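Local coordinates for protein formate oxidase (PDB 5ZU2) that probably oxidises formate as an FAD-dependent oxidase of the GMC oxidoreductase family, its FAD being convertible to 8-formyl-FAD, at residues Trp65-Thr70 against Asn84-Thr89. The protein carries 1 engineered substitution. Residues are numbered along the deposited sequence; the frame is centred on the assembly and turned at random.
Sequences WAYKTT and NTRGKT. With FAD (flavin-adenine dinucleotide), chain D.
Lys88 lies over one face of the Trp65 indole. Its CB makes a CH-pi contact with the five-membered ring, 3.6 Å from that centroid. CG stands anti to the backbone N (chi1 179°) and the chain runs on extended, crossing the indole at about a right angle. NZ thereby reaches a cation-pi position over the six-membered ring. The opposite face of the indole carries Tyr67 OH near the rim, and that hydroxyl is hydrogen-bonded to Glu270 on helix 267-277. At the ring edge, Trp65 NE1 lies 3.1 Å from Gly87 O and gives a weak bond to the FAD ribose hydroxyl O2B. This is the solvent side, where Trp65 and Lys88 are both partly exposed, although the lysine lies close on the ring.

The Tyr67 and Asn84 end is buried. These two form an antiparallel hydrogen-bonded pair, with a short bond of 2.7 Å from Asn84 N to Tyr67 O. The return bond from Tyr67 N to Asn84 O is weak. Asn84 ND2 gives a 3.0 Å bond to Thr69 OG1, which lies close to the amide plane. Between the two ends, Trp65 N bonds to Arg86 O at 3.0 Å, nearly straight at 168°. Arg86 CG meets the Tyr67 ring edge at CE2 (3.8 Å). The arginine chain then bends at chi2 and chi3, turning its guanidinium toward the flavin methyl C8M. NE bonds back to Thr85 O, and NH2 to Phe509 O.

The pairing continues the 67-74/77-81 hairpin into the loop before strand 100-101. That loop lines the FAD pocket of this GMC oxidoreductase, from the adenosine ribose to the flavin ring.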
loop_
_atom_site.group_PDB
_atom_site.type_symbol
_atom_site.label_atom_id
_atom_site.label_comp_id
_atom_site.label_asym_id
_atom_site.label_seq_id
_atom_site.Cartn_x
_atom_site.Cartn_y
_atom_site.Cartn_z
ATOM N N TRP A 65 4.519 -5.746 -12.107
ATOM C CA TRP A 65 4.207 -4.948 -13.289
ATOM C C TRP A 65 5.395 -4.089 -13.695
ATOM O O TRP A 65 5.567 -3.796 -14.876
ATOM C CB TRP A 65 2.987 -4.043 -13.046
ATOM C CG TRP A 65 1.635 -4.744 -13.030
ATOM C CD1 TRP A 65 0.966 -5.232 -11.929
ATOM C CD2 TRP A 65 0.793 -5.025 -14.160
ATOM N NE1 TRP A 65 -0.228 -5.796 -12.308
ATOM C CE2 TRP A 65 -0.358 -5.690 -13.668
ATOM C CE3 TRP A 65 0.904 -4.790 -15.540
ATOM C CZ2 TRP A 65 -1.390 -6.122 -14.511
ATOM C CZ3 TRP A 65 -0.117 -5.214 -16.365
ATOM C CH2 TRP A 65 -1.254 -5.872 -15.846
ATOM N N ALA A 66 6.212 -3.664 -12.737
ATOM C CA ALA A 66 7.439 -2.925 -13.031
ATOM C C ALA A 66 7.162 -1.656 -13.849
ATOM O O ALA A 66 7.798 -1.408 -14.877
ATOM C CB ALA A 66 8.442 -3.828 -13.758
ATOM N N TYR A 67 6.204 -0.847 -13.388
ATOM C CA TYR A 67 5.856 0.378 -14.103
ATOM C C TYR A 67 7.008 1.373 -14.094
ATOM O O TYR A 67 7.736 1.502 -13.106
ATOM C CB TYR A 67 4.628 1.057 -13.476
ATOM C CG TYR A 67 3.354 0.261 -13.585
ATOM C CD1 TYR A 67 2.855 -0.114 -14.822
ATOM C CD2 TYR A 67 2.637 -0.094 -12.459
ATOM C CE1 TYR A 67 1.684 -0.854 -14.935
ATOM C CE2 TYR A 67 1.463 -0.823 -12.558
ATOM C CZ TYR A 67 0.992 -1.196 -13.798
ATOM O OH TYR A 67 -0.166 -1.929 -13.904
ATOM N N LYS A 68 7.151 2.103 -15.192
ATOM C CA LYS A 68 7.871 3.366 -15.148
ATOM C C LYS A 68 6.993 4.398 -14.457
ATOM O O LYS A 68 5.781 4.436 -14.682
ATOM C CB LYS A 68 8.211 3.851 -16.559
ATOM C CG LYS A 68 9.191 2.970 -17.325
ATOM C CD LYS A 68 9.406 3.531 -18.710
ATOM C CE LYS A 68 10.562 2.836 -19.401
ATOM N NZ LYS A 68 10.623 3.295 -20.808
ATOM N N THR A 69 7.598 5.221 -13.598
ATOM C CA THR A 69 6.845 6.244 -12.888
ATOM C C THR A 69 7.711 7.472 -12.661
ATOM O O THR A 69 8.854 7.343 -12.217
ATOM C CB THR A 69 6.337 5.702 -11.546
ATOM O OG1 THR A 69 5.335 4.707 -11.793
ATOM C CG2 THR A 69 5.743 6.813 -10.722
ATOM N N THR A 70 7.152 8.653 -12.938
ATOM C CA THR A 70 7.776 9.924 -12.554
ATOM C C THR A 70 7.579 10.135 -11.052
ATOM O O THR A 70 6.438 10.254 -10.585
ATOM C CB THR A 70 7.167 11.114 -13.316
ATOM O OG1 THR A 70 7.385 10.995 -14.723
ATOM C CG2 THR A 70 7.784 12.404 -12.852
ATOM N N ASN A 84 8.397 0.792 -10.538
ATOM C CA ASN A 84 7.455 1.130 -9.473
ATOM C C ASN A 84 6.574 -0.098 -9.257
ATOM O O ASN A 84 5.708 -0.404 -10.084
ATOM C CB ASN A 84 6.620 2.354 -9.840
ATOM C CG ASN A 84 5.764 2.846 -8.682
ATOM O OD1 ASN A 84 5.981 2.480 -7.527
ATOM N ND2 ASN A 84 4.808 3.706 -8.984
ATOM N N THR A 85 6.811 -0.816 -8.163
ATOM C CA THR A 85 6.375 -2.205 -8.043
ATOM C C THR A 85 4.890 -2.306 -7.703
ATOM O O THR A 85 4.373 -1.536 -6.901
ATOM C CB THR A 85 7.231 -2.893 -6.990
ATOM O OG1 THR A 85 8.570 -2.990 -7.492
ATOM C CG2 THR A 85 6.699 -4.289 -6.600
ATOM N N ARG A 86 4.199 -3.235 -8.364
ATOM C CA ARG A 86 2.786 -3.549 -8.155
ATOM C C ARG A 86 2.608 -5.018 -8.484
ATOM O O ARG A 86 3.182 -5.503 -9.461
ATOM C CB ARG A 86 1.846 -2.739 -9.071
ATOM C CG ARG A 86 1.694 -1.249 -8.781
ATOM C CD ARG A 86 0.858 -1.078 -7.565
ATOM N NE ARG A 86 1.651 -0.638 -6.432
ATOM C CZ ARG A 86 1.148 -0.460 -5.222
ATOM N NH1 ARG A 86 -0.139 -0.704 -5.003
ATOM N NH2 ARG A 86 1.923 -0.042 -4.234
ATOM N N GLY A 87 1.768 -5.704 -7.713
ATOM C CA GLY A 87 1.640 -7.144 -7.868
ATOM C C GLY A 87 0.900 -7.508 -9.139
ATOM O O GLY A 87 -0.146 -6.930 -9.454
ATOM N N LYS A 88 1.447 -8.471 -9.879
ATOM C CA LYS A 88 0.842 -9.033 -11.086
ATOM C C LYS A 88 0.780 -10.543 -10.858
ATOM O O LYS A 88 1.723 -11.278 -11.188
ATOM C CB LYS A 88 1.644 -8.653 -12.313
ATOM C CG LYS A 88 1.105 -9.200 -13.618
ATOM C CD LYS A 88 1.879 -8.627 -14.817
ATOM C CE LYS A 88 1.402 -9.277 -16.116
ATOM N NZ LYS A 88 2.010 -8.668 -17.329
ATOM N N THR A 89 -0.304 -10.970 -10.206
ATOM C CA THR A 89 -0.567 -12.313 -9.702
ATOM C C THR A 89 -1.902 -12.260 -8.979
ATOM O O THR A 89 -2.335 -11.186 -8.554
ATOM C CB THR A 89 0.515 -12.786 -8.735
ATOM O OG1 THR A 89 0.079 -13.976 -8.072
ATOM C CG2 THR A 89 0.814 -11.706 -7.683
HETATM P PA FAD D . -3.739 -4.525 -6.147
HETATM O O1A FAD D . -2.493 -4.134 -6.804
HETATM O O2A FAD D . -3.558 -5.345 -4.878
HETATM O O5B FAD D . -4.708 -5.373 -7.147
HETATM C C5B FAD D . -4.844 -5.040 -8.547
HETATM C C4B FAD D . -4.999 -6.338 -9.304
HETATM O O4B FAD D . -5.510 -6.083 -10.635
HETATM C C3B FAD D . -3.714 -7.152 -9.481
HETATM O O3B FAD D . -3.925 -8.540 -9.244
HETATM C C2B FAD D . -3.361 -6.921 -10.949
HETATM O O2B FAD D . -2.592 -7.978 -11.534
HETATM C C1B FAD D . -4.753 -6.821 -11.564
HETATM N N9A FAD D . -4.770 -6.118 -12.842
HETATM C C8A FAD D . -4.306 -4.851 -13.059
HETATM N N7A FAD D . -4.432 -4.439 -14.296
HETATM C C5A FAD D . -4.989 -5.523 -14.951
HETATM C C6A FAD D . -5.363 -5.725 -16.294
HETATM N N6A FAD D . -5.207 -4.802 -17.249
HETATM N N1A FAD D . -5.915 -6.920 -16.619
HETATM C C2A FAD D . -6.063 -7.836 -15.661
HETATM N N3A FAD D . -5.741 -7.762 -14.366
HETATM C C4A FAD D . -5.201 -6.571 -14.071
HETATM N N1 FAD D . 0.699 -1.759 2.331
HETATM C C2 FAD D . 0.739 -1.888 3.689
HETATM O O2 FAD D . -0.248 -1.626 4.393
HETATM N N3 FAD D . 1.917 -2.329 4.309
HETATM C C4 FAD D . 3.109 -2.659 3.667
HETATM O O4 FAD D . 4.093 -3.023 4.318
HETATM C C4X FAD D . 3.042 -2.519 2.215
HETATM N N5 FAD D . 4.117 -2.802 1.517
HETATM C C5X FAD D . 4.054 -2.670 0.143
HETATM C C6 FAD D . 5.188 -2.998 -0.609
HETATM C C7 FAD D . 5.181 -2.902 -1.996
HETATM C C7M FAD D . 6.429 -3.254 -2.771
HETATM C C8 FAD D . 4.009 -2.476 -2.650
HETATM C C8M FAD D . 3.961 -2.363 -4.147
HETATM C C9 FAD D . 2.871 -2.162 -1.903
HETATM C C9A FAD D . 2.883 -2.255 -0.514
HETATM N N10 FAD D . 1.745 -1.966 0.278
HETATM C C10 FAD D . 1.793 -2.073 1.642
HETATM C "C1'" FAD D . 0.514 -1.455 -0.324
HETATM C "C2'" FAD D . -0.585 -2.486 -0.494
HETATM O "O2'" FAD D . -0.023 -3.755 -0.821
HETATM C "C3'" FAD D . -1.484 -2.024 -1.641
HETATM O "O3'" FAD D . -1.841 -0.654 -1.473
HETATM C "C4'" FAD D . -2.756 -2.836 -1.860
HETATM O "O4'" FAD D . -2.401 -4.217 -1.973
HETATM C "C5'" FAD D . -3.498 -2.302 -3.066
HETATM O "O5'" FAD D . -4.651 -3.131 -3.311
HETATM P P FAD D . -5.549 -2.935 -4.580
HETATM O O1P FAD D . -6.573 -4.069 -4.497
HETATM O O2P FAD D . -5.981 -1.498 -4.608
HETATM O O3P FAD D . -4.577 -3.227 -5.796
#